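Side-chain contacts in rhamnosidase B (Bacillus sp., PDB 2OKX), which catalyses the hydrolysis of terminal alpha-L-rhamnose residues from glycosides, as a member of glycoside hydrolase family 78: residues H663-I668 and A726-L731; D708-A713 and E720-F725. All coordinates share one frame; numbering follows the deposited sequence.

Interaction 1 of 2, residues H663-I668 and A726-L731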
loop_
_atom_site.group_PDB
_atom_site.type_symbol
_atom_site.label_atom_id
_atom_site.label_comp_id
_atom_site.label_asym_id
_atom_site.label_seq_id
_atom_site.Cartn_x
_atom_site.Cartn_y
_atom_site.Cartn_z
ATOM N N HIS A 663 9.176 17.254 21.697
ATOM C CA HIS A 663 10.430 16.792 21.121
ATOM C C HIS A 663 10.802 17.462 19.802
ATOM O O HIS A 663 11.985 17.590 19.486
ATOM C CB HIS A 663 10.417 15.271 20.978
ATOM C CG HIS A 663 10.507 14.553 22.287
ATOM N ND1 HIS A 663 9.446 14.464 23.163
ATOM C CD2 HIS A 663 11.551 13.943 22.898
ATOM C CE1 HIS A 663 9.833 13.831 24.256
ATOM N NE2 HIS A 663 11.105 13.505 24.123
ATOM N N TYR A 664 9.815 17.897 19.026
ATOM C CA TYR A 664 10.134 18.575 17.775
ATOM C C TYR A 664 10.755 19.935 18.086
ATOM O O TYR A 664 11.640 20.408 17.367
ATOM C CB TYR A 664 8.886 18.758 16.901
ATOM C CG TYR A 664 8.620 17.582 15.983
ATOM C CD1 TYR A 664 7.744 16.565 16.353
ATOM C CD2 TYR A 664 9.289 17.466 14.762
ATOM C CE1 TYR A 664 7.542 15.454 15.531
ATOM C CE2 TYR A 664 9.094 16.361 13.935
ATOM C CZ TYR A 664 8.221 15.359 14.326
ATOM O OH TYR A 664 8.040 14.256 13.517
ATOM N N LEU A 665 10.289 20.556 19.166
ATOM C CA LEU A 665 10.797 21.859 19.585
ATOM C C LEU A 665 12.268 21.785 19.994
ATOM O O LEU A 665 13.017 22.751 19.829
ATOM C CB LEU A 665 9.963 22.403 20.748
ATOM C CG LEU A 665 8.567 22.921 20.395
ATOM C CD1 LEU A 665 7.825 23.337 21.660
ATOM C CD2 LEU A 665 8.699 24.097 19.441
ATOM N N GLU A 666 12.679 20.638 20.526
ATOM C CA GLU A 666 14.065 20.459 20.944
ATOM C C GLU A 666 14.994 20.452 19.735
ATOM O O GLU A 666 16.210 20.558 19.877
ATOM C CB GLU A 666 14.221 19.153 21.726
ATOM C CG GLU A 666 13.396 19.088 23.001
ATOM C CD GLU A 666 13.488 17.737 23.683
ATOM O OE1 GLU A 666 12.784 17.525 24.692
ATOM O OE2 GLU A 666 14.267 16.884 23.205
ATOM N N HIS A 667 14.420 20.332 18.543
ATOM C CA HIS A 667 15.213 20.311 17.322
ATOM C C HIS A 667 15.387 21.695 16.721
ATOM O O HIS A 667 15.944 21.847 15.635
ATOM C CB HIS A 667 14.587 19.346 16.311
ATOM C CG HIS A 667 14.818 17.905 16.647
ATOM N ND1 HIS A 667 15.945 17.221 16.248
ATOM C CD2 HIS A 667 14.102 17.042 17.405
ATOM C CE1 HIS A 667 15.914 15.998 16.746
ATOM N NE2 HIS A 667 14.806 15.864 17.453
ATOM N N ILE A 668 14.899 22.704 17.433
ATOM C CA ILE A 668 15.047 24.088 16.998
ATOM C C ILE A 668 16.304 24.588 17.703
ATOM O O ILE A 668 16.395 24.530 18.929
ATOM C CB ILE A 668 13.840 24.954 17.426
ATOM C CG1 ILE A 668 12.579 24.493 16.684
ATOM C CG2 ILE A 668 14.122 26.422 17.133
ATOM C CD1 ILE A 668 11.318 25.251 17.070
ATOM N N ALA A 726 1.961 27.877 21.897
ATOM C CA ALA A 726 1.487 29.066 21.202
ATOM C C ALA A 726 2.581 30.129 21.143
ATOM O O ALA A 726 2.775 30.776 20.111
ATOM C CB ALA A 726 0.250 29.617 21.903
ATOM N N ALA A 727 3.301 30.304 22.249
ATOM C CA ALA A 727 4.377 31.290 22.313
ATOM C C ALA A 727 5.485 30.924 21.329
ATOM O O ALA A 727 5.952 31.765 20.556
ATOM C CB ALA A 727 4.936 31.357 23.726
ATOM N N ARG A 728 5.902 29.664 21.373
ATOM C CA ARG A 728 6.945 29.163 20.487
ATOM C C ARG A 728 6.562 29.351 19.022
ATOM O O ARG A 728 7.412 29.638 18.179
ATOM C CB ARG A 728 7.193 27.685 20.779
ATOM C CG ARG A 728 7.954 27.431 22.068
ATOM C CD ARG A 728 9.434 27.717 21.874
ATOM N NE ARG A 728 10.246 26.575 22.284
ATOM C CZ ARG A 728 11.419 26.262 21.748
ATOM N NH1 ARG A 728 11.926 27.006 20.774
ATOM N NH2 ARG A 728 12.083 25.198 22.178
ATOM N N ALA A 729 5.276 29.192 18.725
ATOM C CA ALA A 729 4.784 29.349 17.362
ATOM C C ALA A 729 5.047 30.766 16.866
ATOM O O ALA A 729 5.486 30.967 15.729
ATOM C CB ALA A 729 3.288 29.036 17.305
ATOM N N ASP A 730 4.780 31.747 17.723
ATOM C CA ASP A 730 5.000 33.147 17.373
ATOM C C ASP A 730 6.480 33.401 17.120
ATOM O O ASP A 730 6.851 34.021 16.123
ATOM C CB ASP A 730 4.508 34.061 18.497
ATOM C CG ASP A 730 2.996 34.103 18.594
ATOM O OD1 ASP A 730 2.380 33.034 18.778
ATOM O OD2 ASP A 730 2.423 35.207 18.486
ATOM N N LEU A 731 7.318 32.921 18.032
ATOM C CA LEU A 731 8.759 33.089 17.912
ATOM C C LEU A 731 9.254 32.451 16.622
ATOM O O LEU A 731 10.066 33.034 15.899
ATOM C CB LEU A 731 9.473 32.444 19.105
ATOM C CG LEU A 731 9.188 33.037 20.488
ATOM C CD1 LEU A 731 9.923 32.235 21.547
ATOM C CD2 LEU A 731 9.623 34.495 20.525
HETATM O O HOH W 1 14.562 24.478 21.299
#

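Interaction 2 of 2, residues D708-A713 and E720-F725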
loop_
_atom_site.group_PDB
_atom_site.type_symbol
_atom_site.label_atom_id
_atom_site.label_comp_id
_atom_site.label_asym_id
_atom_site.label_seq_id
_atom_site.Cartn_x
_atom_site.Cartn_y
_atom_site.Cartn_z
ATOM N N ASP A 708 -2.543 24.436 16.004
ATOM C CA ASP A 708 -3.642 23.482 15.874
ATOM C C ASP A 708 -3.779 22.633 17.137
ATOM O O ASP A 708 -4.878 22.199 17.486
ATOM C CB ASP A 708 -3.414 22.562 14.669
ATOM C CG ASP A 708 -3.652 23.258 13.342
ATOM O OD1 ASP A 708 -3.260 22.694 12.298
ATOM O OD2 ASP A 708 -4.236 24.361 13.336
ATOM N N SER A 709 -2.662 22.403 17.825
ATOM C CA SER A 709 -2.660 21.587 19.040
ATOM C C SER A 709 -3.551 22.161 20.142
ATOM O O SER A 709 -4.073 21.421 20.976
ATOM C CB SER A 709 -1.234 21.431 19.575
ATOM O OG SER A 709 -0.734 22.661 20.072
ATOM N N ARG A 710 -3.718 23.478 20.148
ATOM C CA ARG A 710 -4.552 24.123 21.156
ATOM C C ARG A 710 -5.974 23.573 21.129
ATOM O O ARG A 710 -6.564 23.303 22.177
ATOM C CB ARG A 710 -4.572 25.640 20.941
ATOM C CG ARG A 710 -5.589 26.383 21.805
ATOM C CD ARG A 710 -5.167 27.824 22.039
ATOM N NE ARG A 710 -4.051 27.903 22.979
ATOM C CZ ARG A 710 -3.374 29.014 23.257
ATOM N NH1 ARG A 710 -2.376 28.978 24.129
ATOM N NH2 ARG A 710 -3.685 30.156 22.659
ATOM N N ALA A 711 -6.520 23.402 19.926
ATOM C CA ALA A 711 -7.875 22.886 19.779
ATOM C C ALA A 711 -8.040 21.579 20.549
ATOM O O ALA A 711 -9.024 21.391 21.260
ATOM C CB ALA A 711 -8.201 22.677 18.300
ATOM N N LEU A 712 -7.071 20.683 20.415
ATOM C CA LEU A 712 -7.124 19.399 21.108
ATOM C C LEU A 712 -6.984 19.589 22.611
ATOM O O LEU A 712 -7.684 18.949 23.397
ATOM C CB LEU A 712 -6.019 18.476 20.591
ATOM C CG LEU A 712 -6.221 18.014 19.144
ATOM C CD1 LEU A 712 -4.943 17.399 18.599
ATOM C CD2 LEU A 712 -7.369 17.021 19.096
ATOM N N ALA A 713 -6.072 20.472 23.008
ATOM C CA ALA A 713 -5.849 20.750 24.422
ATOM C C ALA A 713 -7.122 21.309 25.050
ATOM O O ALA A 713 -7.529 20.887 26.132
ATOM C CB ALA A 713 -4.708 21.744 24.582
ATOM N N GLU A 720 -4.689 25.422 28.805
ATOM C CA GLU A 720 -3.450 26.069 29.238
ATOM C C GLU A 720 -2.189 25.281 28.895
ATOM O O GLU A 720 -1.125 25.865 28.683
ATOM C CB GLU A 720 -3.481 26.351 30.744
ATOM C CG GLU A 720 -3.978 25.201 31.604
ATOM C CD GLU A 720 -5.481 25.016 31.507
ATOM O OE1 GLU A 720 -6.218 25.996 31.749
ATOM O OE2 GLU A 720 -5.925 23.892 31.191
ATOM N N GLU A 721 -2.305 23.958 28.835
ATOM C CA GLU A 721 -1.159 23.116 28.512
ATOM C C GLU A 721 -0.655 23.355 27.088
ATOM O O GLU A 721 0.314 22.733 26.653
ATOM C CB GLU A 721 -1.517 21.637 28.690
ATOM C CG GLU A 721 -1.647 21.202 30.142
ATOM C CD GLU A 721 -1.886 19.709 30.289
ATOM O OE1 GLU A 721 -1.150 18.922 29.655
ATOM O OE2 GLU A 721 -2.800 19.319 31.046
ATOM N N ALA A 722 -1.306 24.266 26.369
ATOM C CA ALA A 722 -0.920 24.568 24.994
ATOM C C ALA A 722 -0.435 26.001 24.791
ATOM O O ALA A 722 -0.037 26.373 23.687
ATOM C CB ALA A 722 -2.089 24.282 24.055
ATOM N N ASP A 723 -0.460 26.807 25.848
ATOM C CA ASP A 723 -0.018 28.196 25.735
ATOM C C ASP A 723 1.468 28.312 25.431
ATOM O O ASP A 723 1.891 29.211 24.704
ATOM C CB ASP A 723 -0.353 28.977 27.007
ATOM C CG ASP A 723 -1.844 29.210 27.167
ATOM O OD1 ASP A 723 -2.554 28.280 27.599
ATOM O OD2 ASP A 723 -2.307 30.325 26.846
ATOM N N ALA A 724 2.260 27.401 25.986
ATOM C CA ALA A 724 3.698 27.410 25.751
ATOM C C ALA A 724 3.967 27.175 24.268
ATOM O O ALA A 724 4.834 27.819 23.672
ATOM C CB ALA A 724 4.376 26.331 26.591
ATOM N N PHE A 725 3.220 26.247 23.675
ATOM C CA PHE A 725 3.371 25.938 22.255
ATOM C C PHE A 725 2.978 27.159 21.430
ATOM O O PHE A 725 3.580 27.444 20.396
ATOM C CB PHE A 725 2.481 24.750 21.863
ATOM C CG PHE A 725 2.945 23.422 22.410
ATOM C CD1 PHE A 725 2.091 22.324 22.404
ATOM C CD2 PHE A 725 4.234 23.261 22.914
ATOM C CE1 PHE A 725 2.507 21.087 22.893
ATOM C CE2 PHE A 725 4.660 22.026 23.405
ATOM C CZ PHE A 725 3.794 20.938 23.394
#

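Interaction 1 of 2, residues H663-I668 and A726-L731
Leu665 and Arg728 pass side by side in opposite directions where the end of helix 647-665 meets helix 723-739, two helices of the six-hairpin domain that forms the alpha barrel of this family 78 enzyme. Their CA atoms, the closest CA pair across the two segments, are 8.3 Å apart; side chains carry the apolar part of the contact, while the arginine's end faces backbone carbonyls, and a modest 161 Å² is buried. The arginine starts with CG beside its own backbone N, anti to the carbonyl carbon, and then bends at chi2 (-77°) and chi3 (-127°), which lays its chain alongside the leucine. Both leucine methyls meet it: CD1 of Leu665 lies 4.1 Å from CG of Arg728 and equally near its NE, while CD2 is close to CB and sits over one face of the guanidinium, displaced toward its rim. Ile668 adds a lighter touch, its extended chain (chi2 178°) bringing CD1 to 4.1 Å from NH1 of Arg728, at an oblique angle to the guanidinium plane.

The polar end is linked through water. One water lies in the guanidinium plane, at its edge, and accepts from NH2 of Arg728 at 2.7 Å. The same water donates to two carbonyls of the type I turn from Leu665 to Ile668, reaching O of Leu665 at 2.7 Å and O of Ile668 at 3.0 Å. Methyl above and water at the edge probably limit the guanidinium's tilt. A leucine in place of Arg728 would probably leave the water without its donor and uncover part of Leu665. Within the turn, O of Leu665 also accepts from N of Ile668 at 3.0 Å, giving this carbonyl two donors, one backbone and one solvent.

Interaction 2 of 2, residues D708-A713 and E720-F725
The Arg710 guanidinium meets Asp723 at its edge, where the backbone N of Asp723 lies in the guanidinium plane; since both groups are donors, they do not bond. The attraction comes instead from the carboxylate, with NH1 of Arg710 and OD2 of Asp723 forming a salt bridge of 3.0 Å. The two planes are turned 48° apart, and the bridge uses a single nitrogen. Arg710 leaves helix 696-715 with chi1 at 171°, its CG turned away from its own N, and bends at chi3 to bring NH1 to the first turn of helix 723-739. Its NE is buried here and has no partner in the model. The other flat group, the Phe725 ring, is also approached at the edge: OG of Ser709 stands 3.7 Å from CD1 of Phe725, near the ring plane, while that hydroxyl is hydrogen-bonded to O of Leu706 in its own helix.

Between the two groups the backbones come close, the CA atoms of Arg710 and Ala722 being 5.3 Å apart. Small side chains fit this spacing, and CB of Ala713 meets CB of Ala722 at 3.7 Å. The contact lies where the 3-10 turn 720-722 leads into helix 723-739, which runs back roughly antiparallel to helix 696-715. Helix 647-665 packs beside it, touching Ser709, Ala713 and Phe725 through Leu661, Trp654 and Thr662, and helix 627-644 contacts Asp708, Ala711 and Leu712.

How the interactions relate
From the N terminus, the chain leaves helix 647-665, crosses a long excursion containing a short strand, and then builds helices 696-715 and 723-739. Interaction 2 closes the short connection between those last two helices, with six residues between its segments. Interaction 1 spans 57 residues and encloses interaction 2 completely, so the two are nested, not crossed. Interaction 2 uses the 3-10 turn 720-722 and the start of helix 723-739, and interaction 1 the residues that follow, 726-731; their centres lie about 12 Å apart. They also touch directly: CD1 of Leu665 approaches CD2 of Phe725 at 3.8 Å. Together they tie three helices of the six-hairpin domain into one packed group.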